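Local coordinates for adhesion and penetration protein autotransporter (Haemophilus influenzae, PDB 3SYJ) that promotes adherence to and invasion of host cells, mediates bacterial aggregation through its self-associating passenger domain, and is probably a serine protease, at residues D8-R13 against P595-H600; N57-L62 against G173-L178; R158-N163 against A212-D217. All blocks are in the same frame, centred on the assembly; numbering follows the deposited sequence.

Within the passenger domain, contact 1 joins the protease domain to the beta-solenoid. Contacts 2 and 3 lie inside the protease domain, and both are nested within the long chain loop that contact 1 closes. The centre of contact 1 is about 15 Å from the centres of the other two, which lie about 12 Å apart. Tyr9 OH of contact 1 and Tyr177 OH of contact 2 are 3.0 Å apart, a probable hydrogen bond. Contacts 2 and 3 meet where Tyr175 CE1 lies 3.3 Å from Gly216 O. The side chains of Tyr175 and Asp217 are each about 6 Å from that of Ser218, the active-site serine by similarity.

Contact 1 of 3, residues D8-R13 against P595-H600; sequences DYQYYR and PHAYNH
His596 meets the helix through its CB, which lies 3.7 Å from Gln10 NE2. Its imidazole is held by two carboxylates: ND1 bonds Asp14 of the same helix, 9-17, and NE2 bonds Asp621. Ala597 makes about half of this segment's share of the contact. Its carbonyl O accepts Gln10 NE2 at 3.0 Å. The bond is nearly straight (172°) and uses a carbonyl lone pair. The oxygen lies almost in the plane of the Gln10 amide. Gln10 reaches it with CG anti to the backbone N (chi1 -162°) and a bend at chi2. A water bridges the pair, giving hydrogens to Gln10 OE1 at 2.8 Å and to Ala597 O at 3.2 Å. Asp14 OD1 receives both Gln10 NE2 and Ala597 N. The methyl of Ala597 packs on Arg13, with the two CB atoms 3.3 Å apart. It also covers one face of the guanidinium, 3.6 Å above the plane and toward the rim. Tyr598 O faces the edge of this guanidinium, but its modelled approach to Arg13 NH1 is too close to be trusted. Asn599 OD1 accepts a hydrogen from a second water at 3.0 Å, and that water weakly accepts from Arg13 NH1. Asn599 ND2 turns to Pro612 O and Ser606. Arg13 lies at the edge of the His600 ring, with CD2 3.8 Å from NH1, and Tyr598 CD2 sits over the centre of one face. The chemistry is mainly polar and buried. Gln10 and Asp14 satisfy the loop backbone at Ala597. Two carboxylates at His596 would be expected to favour its protonated form. At this point the protease domain and the solenoid loop are joined largely by directed bonds, several of them at Ala597.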
loop_
_atom_site.group_PDB
_atom_site.type_symbol
_atom_site.label_atom_id
_atom_site.label_comp_id
_atom_site.label_asym_id
_atom_site.label_seq_id
_atom_site.Cartn_x
_atom_site.Cartn_y
_atom_site.Cartn_z
ATOM N N ASP A 8 6.591 -23.863 -52.981
ATOM C CA ASP A 8 5.227 -24.162 -52.536
ATOM C C ASP A 8 4.214 -23.423 -53.384
ATOM O O ASP A 8 4.334 -22.217 -53.594
ATOM C CB ASP A 8 5.015 -23.746 -51.084
ATOM C CG ASP A 8 5.698 -24.667 -50.107
ATOM O OD1 ASP A 8 6.013 -25.815 -50.480
ATOM O OD2 ASP A 8 5.920 -24.243 -48.959
ATOM N N TYR A 9 3.215 -24.150 -53.867
ATOM C CA TYR A 9 2.152 -23.555 -54.665
ATOM C C TYR A 9 1.445 -22.484 -53.850
ATOM O O TYR A 9 0.944 -21.511 -54.404
ATOM C CB TYR A 9 1.148 -24.625 -55.092
ATOM C CG TYR A 9 0.351 -24.289 -56.335
ATOM C CD1 TYR A 9 0.971 -23.807 -57.482
ATOM C CD2 TYR A 9 -1.017 -24.493 -56.373
ATOM C CE1 TYR A 9 0.235 -23.520 -58.632
ATOM C CE2 TYR A 9 -1.758 -24.210 -57.511
ATOM C CZ TYR A 9 -1.133 -23.727 -58.631
ATOM O OH TYR A 9 -1.889 -23.452 -59.742
ATOM N N GLN A 10 1.422 -22.658 -52.528
ATOM C CA GLN A 10 0.728 -21.715 -51.654
ATOM C C GLN A 10 1.169 -20.267 -51.865
ATOM O O GLN A 10 0.345 -19.353 -51.787
ATOM C CB GLN A 10 0.868 -22.105 -50.185
ATOM C CG GLN A 10 -0.168 -21.434 -49.291
ATOM C CD GLN A 10 -1.597 -21.890 -49.593
ATOM O OE1 GLN A 10 -1.851 -23.078 -49.801
ATOM N NE2 GLN A 10 -2.536 -20.945 -49.606
ATOM N N TYR A 11 2.456 -20.053 -52.137
ATOM C CA TYR A 11 2.955 -18.695 -52.371
ATOM C C TYR A 11 2.168 -18.011 -53.478
ATOM O O TYR A 11 1.715 -16.886 -53.338
ATOM C CB TYR A 11 4.433 -18.708 -52.761
ATOM C CG TYR A 11 5.391 -18.837 -51.605
ATOM C CD1 TYR A 11 5.673 -17.748 -50.784
ATOM C CD2 TYR A 11 6.040 -20.039 -51.351
ATOM C CE1 TYR A 11 6.567 -17.867 -49.727
ATOM C CE2 TYR A 11 6.930 -20.168 -50.307
ATOM C CZ TYR A 11 7.192 -19.086 -49.500
ATOM O OH TYR A 11 8.082 -19.233 -48.467
ATOM N N TYR A 12 2.010 -18.707 -54.586
ATOM C CA TYR A 12 1.345 -18.137 -55.735
ATOM C C TYR A 12 -0.144 -17.932 -55.493
ATOM O O TYR A 12 -0.763 -17.044 -56.073
ATOM C CB TYR A 12 1.548 -19.061 -56.925
ATOM C CG TYR A 12 2.994 -19.305 -57.291
ATOM C CD1 TYR A 12 3.687 -18.415 -58.111
ATOM C CD2 TYR A 12 3.663 -20.430 -56.835
ATOM C CE1 TYR A 12 5.010 -18.644 -58.462
ATOM C CE2 TYR A 12 4.982 -20.671 -57.180
ATOM C CZ TYR A 12 5.653 -19.776 -57.993
ATOM O OH TYR A 12 6.966 -20.022 -58.331
ATOM N N ARG A 13 -0.731 -18.777 -54.661
ATOM C CA ARG A 13 -2.145 -18.640 -54.347
ATOM C C ARG A 13 -2.348 -17.465 -53.393
ATOM O O ARG A 13 -3.208 -16.622 -53.621
ATOM C CB ARG A 13 -2.697 -19.929 -53.741
ATOM C CG ARG A 13 -2.764 -21.111 -54.706
ATOM C CD ARG A 13 -3.717 -20.864 -55.860
ATOM N NE ARG A 13 -4.880 -20.093 -55.440
ATOM C CZ ARG A 13 -5.896 -20.591 -54.751
ATOM N NH1 ARG A 13 -5.869 -21.871 -54.425
ATOM N NH2 ARG A 13 -6.919 -19.823 -54.380
ATOM N N PRO A 595 -5.218 -15.898 -42.686
ATOM C CA PRO A 595 -5.881 -16.371 -43.909
ATOM C C PRO A 595 -4.898 -16.962 -44.918
ATOM O O PRO A 595 -3.789 -16.453 -45.059
ATOM C CB PRO A 595 -6.490 -15.091 -44.488
ATOM C CG PRO A 595 -6.634 -14.172 -43.330
ATOM C CD PRO A 595 -5.490 -14.472 -42.419
ATOM N N HIS A 596 -5.307 -18.016 -45.620
ATOM C CA HIS A 596 -4.514 -18.553 -46.724
ATOM C C HIS A 596 -5.428 -18.919 -47.888
ATOM O O HIS A 596 -6.563 -19.347 -47.684
ATOM C CB HIS A 596 -3.706 -19.782 -46.285
ATOM C CG HIS A 596 -2.530 -19.463 -45.412
ATOM N ND1 HIS A 596 -1.397 -18.838 -45.887
ATOM C CD2 HIS A 596 -2.307 -19.696 -44.097
ATOM C CE1 HIS A 596 -0.531 -18.691 -44.900
ATOM N NE2 HIS A 596 -1.059 -19.203 -43.803
ATOM N N ALA A 597 -4.933 -18.759 -49.109
ATOM C CA ALA A 597 -5.714 -19.094 -50.296
ATOM C C ALA A 597 -6.189 -20.549 -50.275
ATOM O O ALA A 597 -5.419 -21.469 -49.963
ATOM C CB ALA A 597 -4.919 -18.813 -51.542
ATOM N N TYR A 598 -7.464 -20.735 -50.611
ATOM C CA TYR A 598 -8.130 -22.037 -50.620
ATOM C C TYR A 598 -7.478 -22.979 -51.637
ATOM O O TYR A 598 -7.080 -22.547 -52.711
ATOM C CB TYR A 598 -9.601 -21.813 -50.985
ATOM C CG TYR A 598 -10.512 -23.033 -50.975
ATOM C CD1 TYR A 598 -11.181 -23.411 -49.820
ATOM C CD2 TYR A 598 -10.728 -23.780 -52.131
ATOM C CE1 TYR A 598 -12.031 -24.507 -49.799
ATOM C CE2 TYR A 598 -11.578 -24.886 -52.127
ATOM C CZ TYR A 598 -12.229 -25.243 -50.952
ATOM O OH TYR A 598 -13.078 -26.331 -50.920
ATOM N N ASN A 599 -7.381 -24.264 -51.307
ATOM C CA ASN A 599 -6.771 -25.237 -52.215
ATOM C C ASN A 599 -7.795 -25.940 -53.096
ATOM O O ASN A 599 -8.514 -26.829 -52.639
ATOM C CB ASN A 599 -5.954 -26.273 -51.439
ATOM C CG ASN A 599 -5.386 -27.365 -52.342
ATOM O OD1 ASN A 599 -5.261 -27.184 -53.554
ATOM N ND2 ASN A 599 -5.048 -28.502 -51.753
ATOM N N HIS A 600 -7.847 -25.540 -54.364
ATOM C CA HIS A 600 -8.802 -26.106 -55.312
ATOM C C HIS A 600 -8.300 -27.389 -55.983
ATOM O O HIS A 600 -9.014 -27.972 -56.795
ATOM C CB HIS A 600 -9.140 -25.097 -56.412
ATOM C CG HIS A 600 -9.876 -23.883 -55.934
ATOM N ND1 HIS A 600 -11.252 -23.816 -55.893
ATOM C CD2 HIS A 600 -9.426 -22.679 -55.506
ATOM C CE1 HIS A 600 -11.619 -22.629 -55.443
ATOM N NE2 HIS A 600 -10.530 -21.919 -55.201
HETATM O O HOH W 1 -3.713 -23.431 -51.913
HETATM O O HOH W 2 -3.961 -24.602 -54.170
#

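Contact 2 of 3, residues N57-L62 against G173-L178; sequences NGVAAL and GAYHYL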
loop_
_atom_site.group_PDB
_atom_site.type_symbol
_atom_site.label_atom_id
_atom_site.label_comp_id
_atom_site.label_asym_id
_atom_site.label_seq_id
_atom_site.Cartn_x
_atom_site.Cartn_y
_atom_site.Cartn_z
ATOM N N ASN A 57 -12.764 -13.497 -61.780
ATOM C CA ASN A 57 -12.492 -14.448 -62.856
ATOM C C ASN A 57 -11.174 -14.176 -63.571
ATOM O O ASN A 57 -10.836 -14.854 -64.534
ATOM C CB ASN A 57 -13.643 -14.492 -63.862
ATOM C CG ASN A 57 -13.819 -13.190 -64.597
ATOM O OD1 ASN A 57 -12.889 -12.390 -64.697
ATOM N ND2 ASN A 57 -15.017 -12.965 -65.120
ATOM N N GLY A 58 -10.441 -13.175 -63.096
ATOM C CA GLY A 58 -9.097 -12.920 -63.569
ATOM C C GLY A 58 -8.950 -12.292 -64.942
ATOM O O GLY A 58 -7.834 -11.992 -65.361
ATOM N N VAL A 59 -10.044 -12.076 -65.661
ATOM C CA VAL A 59 -9.888 -11.586 -67.030
ATOM C C VAL A 59 -9.989 -10.065 -67.170
ATOM O O VAL A 59 -9.853 -9.538 -68.277
ATOM C CB VAL A 59 -10.864 -12.261 -68.018
ATOM C CG1 VAL A 59 -10.724 -13.775 -67.954
ATOM C CG2 VAL A 59 -12.286 -11.841 -67.728
ATOM N N ALA A 60 -10.212 -9.352 -66.067
ATOM C CA ALA A 60 -10.361 -7.892 -66.161
ATOM C C ALA A 60 -9.930 -7.119 -64.923
ATOM O O ALA A 60 -9.834 -7.670 -63.821
ATOM C CB ALA A 60 -11.793 -7.516 -66.545
ATOM N N ALA A 61 -9.678 -5.830 -65.114
ATOM C CA ALA A 61 -9.256 -4.981 -64.013
ATOM C C ALA A 61 -10.039 -3.670 -64.008
ATOM O O ALA A 61 -10.422 -3.156 -65.062
ATOM C CB ALA A 61 -7.758 -4.720 -64.083
ATOM N N LEU A 62 -10.280 -3.147 -62.811
ATOM C CA LEU A 62 -11.110 -1.959 -62.632
ATOM C C LEU A 62 -10.293 -0.677 -62.831
ATOM O O LEU A 62 -9.428 -0.353 -62.017
ATOM C CB LEU A 62 -11.757 -1.989 -61.240
ATOM C CG LEU A 62 -12.879 -0.992 -60.920
ATOM C CD1 LEU A 62 -14.141 -1.252 -61.745
ATOM C CD2 LEU A 62 -13.186 -1.045 -59.440
ATOM N N GLY A 173 -7.925 -26.706 -64.958
ATOM C CA GLY A 173 -8.420 -26.074 -66.167
ATOM C C GLY A 173 -8.511 -24.567 -65.979
ATOM O O GLY A 173 -8.295 -24.065 -64.873
ATOM N N ALA A 174 -8.827 -23.845 -67.050
ATOM C CA ALA A 174 -8.909 -22.392 -66.988
ATOM C C ALA A 174 -10.116 -21.972 -66.179
ATOM O O ALA A 174 -11.080 -22.725 -66.069
ATOM C CB ALA A 174 -8.992 -21.799 -68.374
ATOM N N TYR A 175 -10.046 -20.769 -65.612
ATOM C CA TYR A 175 -11.173 -20.142 -64.927
ATOM C C TYR A 175 -11.644 -20.894 -63.689
ATOM O O TYR A 175 -12.813 -20.833 -63.348
ATOM C CB TYR A 175 -12.350 -19.936 -65.885
ATOM C CG TYR A 175 -11.949 -19.344 -67.218
ATOM C CD1 TYR A 175 -11.155 -18.210 -67.285
ATOM C CD2 TYR A 175 -12.367 -19.917 -68.409
ATOM C CE1 TYR A 175 -10.783 -17.668 -68.498
ATOM C CE2 TYR A 175 -11.995 -19.378 -69.634
ATOM C CZ TYR A 175 -11.206 -18.257 -69.667
ATOM O OH TYR A 175 -10.837 -17.710 -70.873
ATOM N N HIS A 176 -10.736 -21.587 -63.012
ATOM C CA HIS A 176 -11.076 -22.270 -61.767
ATOM C C HIS A 176 -10.669 -21.420 -60.574
ATOM O O HIS A 176 -11.412 -21.305 -59.609
ATOM C CB HIS A 176 -10.376 -23.626 -61.670
ATOM C CG HIS A 176 -10.990 -24.698 -62.517
ATOM N ND1 HIS A 176 -11.234 -25.970 -62.044
ATOM C CD2 HIS A 176 -11.394 -24.693 -63.810
ATOM C CE1 HIS A 176 -11.767 -26.701 -63.007
ATOM N NE2 HIS A 176 -11.877 -25.948 -64.088
ATOM N N TYR A 177 -9.471 -20.845 -60.635
ATOM C CA TYR A 177 -8.975 -19.983 -59.570
ATOM C C TYR A 177 -7.832 -19.078 -60.049
ATOM O O TYR A 177 -7.333 -19.214 -61.174
ATOM C CB TYR A 177 -8.536 -20.811 -58.354
ATOM C CG TYR A 177 -7.479 -21.849 -58.688
ATOM C CD1 TYR A 177 -6.136 -21.499 -58.765
ATOM C CD2 TYR A 177 -7.831 -23.163 -58.947
ATOM C CE1 TYR A 177 -5.169 -22.435 -59.087
ATOM C CE2 TYR A 177 -6.884 -24.102 -59.266
ATOM C CZ TYR A 177 -5.554 -23.735 -59.335
ATOM O OH TYR A 177 -4.617 -24.684 -59.660
ATOM N N LEU A 178 -7.430 -18.149 -59.187
ATOM C CA LEU A 178 -6.399 -17.180 -59.528
ATOM C C LEU A 178 -5.024 -17.642 -59.071
ATOM O O LEU A 178 -4.886 -18.232 -58.004
ATOM C CB LEU A 178 -6.710 -15.834 -58.872
ATOM C CG LEU A 178 -7.997 -15.136 -59.315
ATOM C CD1 LEU A 178 -8.358 -14.067 -58.314
ATOM C CD2 LEU A 178 -7.857 -14.552 -60.719
#
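Leu178 and Gly58 make the closest apolar contact. The CD2 methyl of Leu178 rests 3.5 Å from Gly58 CA, with Asn57 C further off at 4.4 Å. The leucine CG stands anti to its carbonyl carbon (chi1 -63°), and the methyl lies directly against the bare glycine backbone. Gly58 has a positive phi. The second apolar contact joins Val59 CG1 to Tyr175 CE1 at 3.9 Å. These two side chains cross at about a right angle. The methyl approaches the ring obliquely.

The polar bonds run within segment 57-62 or to neighbouring residues. Asn57 OD1 accepts Val59 N at 3.0 Å, with an N-H...O angle of 172°. This is an Asx turn, and the turn spans Gly58. Ser55 OG is a further partner of Asn57 OD1. Ser156 OG bonds Asn57 O, and the Ser156 backbone pairs with that of Tyr175. The two segments are thus tied through a third loop. Leu178 also touches Ala16 and Glu17 of helix 9-17. A loose, oblique approach brings Tyr175 CD1 within 4.4 Å of Asn57 O.

The Asx turn leads into strand 61-64 of the S6 protease domain, which belongs to the chymotrypsin-like PA clan. Exposed Tyr175 places this loop pair beside the probable active site.

Contact 3 of 3, residues R158-N163 against A212-D217; sequences RQFWRN and AGSKGD
The ring of Phe160 is touched obliquely by Ser214 CB at 4.2 Å, and it also stacks with the ring of His2. The guanidinium of Arg158 is the other flat group. Lys215 CD approaches it obliquely and is modelled 3.0 Å from Arg158 NH1, closer than comfortable packing. The two long side chains run side by side and point the same way, both extended. Their charged ends come close, with Arg158 NH1 and Lys215 NZ 3.6 Å apart. The pair is at the surface, so solvent probably eases the repulsion.

Two hydrogen bonds join the segments, one between backbones and one from a side chain. Arg158 N gives to Lys215 O at 2.7 Å, nearly in line with the C=O. Ser214 OG gives to Arg158 O at 2.5 Å, in the carbonyl plane and on a lone pair. That hydroxyl sits between its own backbone N and carbonyl carbon (chi1 43°), which turns it to the strand. Arg158 is therefore gripped at both its N and its O.

Ser214 to Asp217 form a type II beta turn, closed by Asp217 N to Ser214 O at 2.9 Å. Gly216 has the positive phi (107°) of the third turn position. Asp217 OD2 accepts Ser214 N at 2.8 Å through its anti lone pair. OD2 also hydrogen-bonds Gly1 N, while OD1 forms a salt bridge with Arg153 and accepts from Gly157 N. Asp217 precedes Ser218, the probable active-site serine, and its bond to Gly1 N resembles the N-terminus-to-aspartate pairing of activated chymotrypsin-like proteases.

Strand 159-162 lies between strands 2-4 (parallel) and 168-172 (antiparallel). Segment 212-217 follows strand 193-196 and leads to strand 221-226. Beyond the contact, Trp161 packs on helix 603-609 at Met608 and Glu609.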
loop_
_atom_site.group_PDB
_atom_site.type_symbol
_atom_site.label_atom_id
_atom_site.label_comp_id
_atom_site.label_asym_id
_atom_site.label_seq_id
_atom_site.Cartn_x
_atom_site.Cartn_y
_atom_site.Cartn_z
ATOM N N ARG A 158 -5.386 -21.684 -67.641
ATOM C CA ARG A 158 -4.906 -23.034 -67.360
ATOM C C ARG A 158 -3.693 -23.024 -66.442
ATOM O O ARG A 158 -2.717 -22.308 -66.684
ATOM C CB ARG A 158 -4.555 -23.752 -68.655
ATOM C CG ARG A 158 -5.739 -23.960 -69.552
ATOM C CD ARG A 158 -5.344 -24.744 -70.779
ATOM N NE ARG A 158 -6.520 -25.280 -71.451
ATOM C CZ ARG A 158 -6.520 -25.746 -72.696
ATOM N NH1 ARG A 158 -5.400 -25.731 -73.409
ATOM N NH2 ARG A 158 -7.644 -26.219 -73.226
ATOM N N GLN A 159 -3.754 -23.826 -65.387
ATOM C CA GLN A 159 -2.724 -23.789 -64.356
ATOM C C GLN A 159 -1.727 -24.947 -64.486
ATOM O O GLN A 159 -2.117 -26.111 -64.552
ATOM C CB GLN A 159 -3.362 -23.765 -62.957
ATOM C CG GLN A 159 -4.435 -22.700 -62.748
ATOM C CD GLN A 159 -3.890 -21.273 -62.648
ATOM O OE1 GLN A 159 -2.680 -21.034 -62.743
ATOM N NE2 GLN A 159 -4.796 -20.312 -62.453
ATOM N N PHE A 160 -0.444 -24.609 -64.520
ATOM C CA PHE A 160 0.617 -25.593 -64.571
ATOM C C PHE A 160 1.602 -25.336 -63.449
ATOM O O PHE A 160 1.726 -24.207 -62.975
ATOM C CB PHE A 160 1.390 -25.468 -65.884
ATOM C CG PHE A 160 0.574 -25.740 -67.116
ATOM C CD1 PHE A 160 0.602 -26.984 -67.721
ATOM C CD2 PHE A 160 -0.192 -24.737 -67.693
ATOM C CE1 PHE A 160 -0.133 -27.231 -68.866
ATOM C CE2 PHE A 160 -0.927 -24.981 -68.841
ATOM C CZ PHE A 160 -0.897 -26.230 -69.425
ATOM N N TRP A 161 2.313 -26.377 -63.025
ATOM C CA TRP A 161 3.603 -26.158 -62.375
ATOM C C TRP A 161 4.716 -26.892 -63.122
ATOM O O TRP A 161 4.480 -27.928 -63.740
ATOM C CB TRP A 161 3.589 -26.471 -60.872
ATOM C CG TRP A 161 3.201 -27.858 -60.499
ATOM C CD1 TRP A 161 3.678 -29.020 -61.030
ATOM C CD2 TRP A 161 2.278 -28.233 -59.474
ATOM N NE1 TRP A 161 3.091 -30.094 -60.410
ATOM C CE2 TRP A 161 2.229 -29.638 -59.451
ATOM C CE3 TRP A 161 1.480 -27.514 -58.580
ATOM C CZ2 TRP A 161 1.417 -30.337 -58.574
ATOM C CZ3 TRP A 161 0.680 -28.209 -57.710
ATOM C CH2 TRP A 161 0.649 -29.605 -57.713
ATOM N N ARG A 162 5.917 -26.325 -63.091
ATOM C CA ARG A 162 7.039 -26.861 -63.850
ATOM C C ARG A 162 8.150 -27.289 -62.909
ATOM O O ARG A 162 8.459 -26.579 -61.955
ATOM C CB ARG A 162 7.582 -25.811 -64.811
ATOM C CG ARG A 162 6.542 -25.262 -65.749
ATOM C CD ARG A 162 7.144 -24.868 -67.083
ATOM N NE ARG A 162 6.127 -24.994 -68.116
ATOM C CZ ARG A 162 6.038 -26.021 -68.948
ATOM N NH1 ARG A 162 6.931 -26.998 -68.896
ATOM N NH2 ARG A 162 5.067 -26.060 -69.845
ATOM N N ASN A 163 8.745 -28.450 -63.178
ATOM C CA ASN A 163 9.810 -28.962 -62.324
ATOM C C ASN A 163 11.192 -28.547 -62.812
ATOM O O ASN A 163 11.325 -27.720 -63.714
ATOM C CB ASN A 163 9.718 -30.482 -62.162
ATOM C CG ASN A 163 9.945 -31.230 -63.467
ATOM O OD1 ASN A 163 10.566 -30.713 -64.397
ATOM N ND2 ASN A 163 9.441 -32.457 -63.537
ATOM N N ALA A 212 4.142 -16.982 -65.594
ATOM C CA ALA A 212 3.796 -16.751 -66.989
ATOM C C ALA A 212 2.348 -17.132 -67.220
ATOM O O ALA A 212 1.802 -17.976 -66.515
ATOM C CB ALA A 212 4.703 -17.567 -67.895
ATOM N N GLY A 213 1.730 -16.514 -68.216
ATOM C CA GLY A 213 0.340 -16.786 -68.524
ATOM C C GLY A 213 0.212 -17.958 -69.469
ATOM O O GLY A 213 1.199 -18.407 -70.044
ATOM N N SER A 214 -1.011 -18.452 -69.628
ATOM C CA SER A 214 -1.294 -19.569 -70.519
ATOM C C SER A 214 -2.699 -19.412 -71.100
ATOM O O SER A 214 -3.309 -18.354 -70.966
ATOM C CB SER A 214 -1.172 -20.886 -69.762
ATOM O OG SER A 214 -1.782 -20.792 -68.489
ATOM N N LYS A 215 -3.211 -20.452 -71.751
ATOM C CA LYS A 215 -4.569 -20.385 -72.281
ATOM C C LYS A 215 -5.549 -20.047 -71.173
ATOM O O LYS A 215 -5.619 -20.748 -70.164
ATOM C CB LYS A 215 -4.980 -21.698 -72.950
ATOM C CG LYS A 215 -4.524 -21.826 -74.385
ATOM C CD LYS A 215 -4.652 -23.258 -74.870
ATOM C CE LYS A 215 -3.806 -23.498 -76.113
ATOM N NZ LYS A 215 -3.626 -24.953 -76.397
ATOM N N GLY A 216 -6.306 -18.969 -71.369
ATOM C CA GLY A 216 -7.292 -18.542 -70.396
ATOM C C GLY A 216 -6.856 -17.304 -69.644
ATOM O O GLY A 216 -7.652 -16.677 -68.946
ATOM N N ASP A 217 -5.584 -16.955 -69.792
ATOM C CA ASP A 217 -5.023 -15.794 -69.123
ATOM C C ASP A 217 -5.124 -14.558 -69.997
ATOM O O ASP A 217 -4.789 -13.459 -69.551
ATOM C CB ASP A 217 -3.564 -16.049 -68.743
ATOM C CG ASP A 217 -3.426 -16.844 -67.450
ATOM O OD1 ASP A 217 -4.008 -16.421 -66.423
ATOM O OD2 ASP A 217 -2.728 -17.884 -67.456
#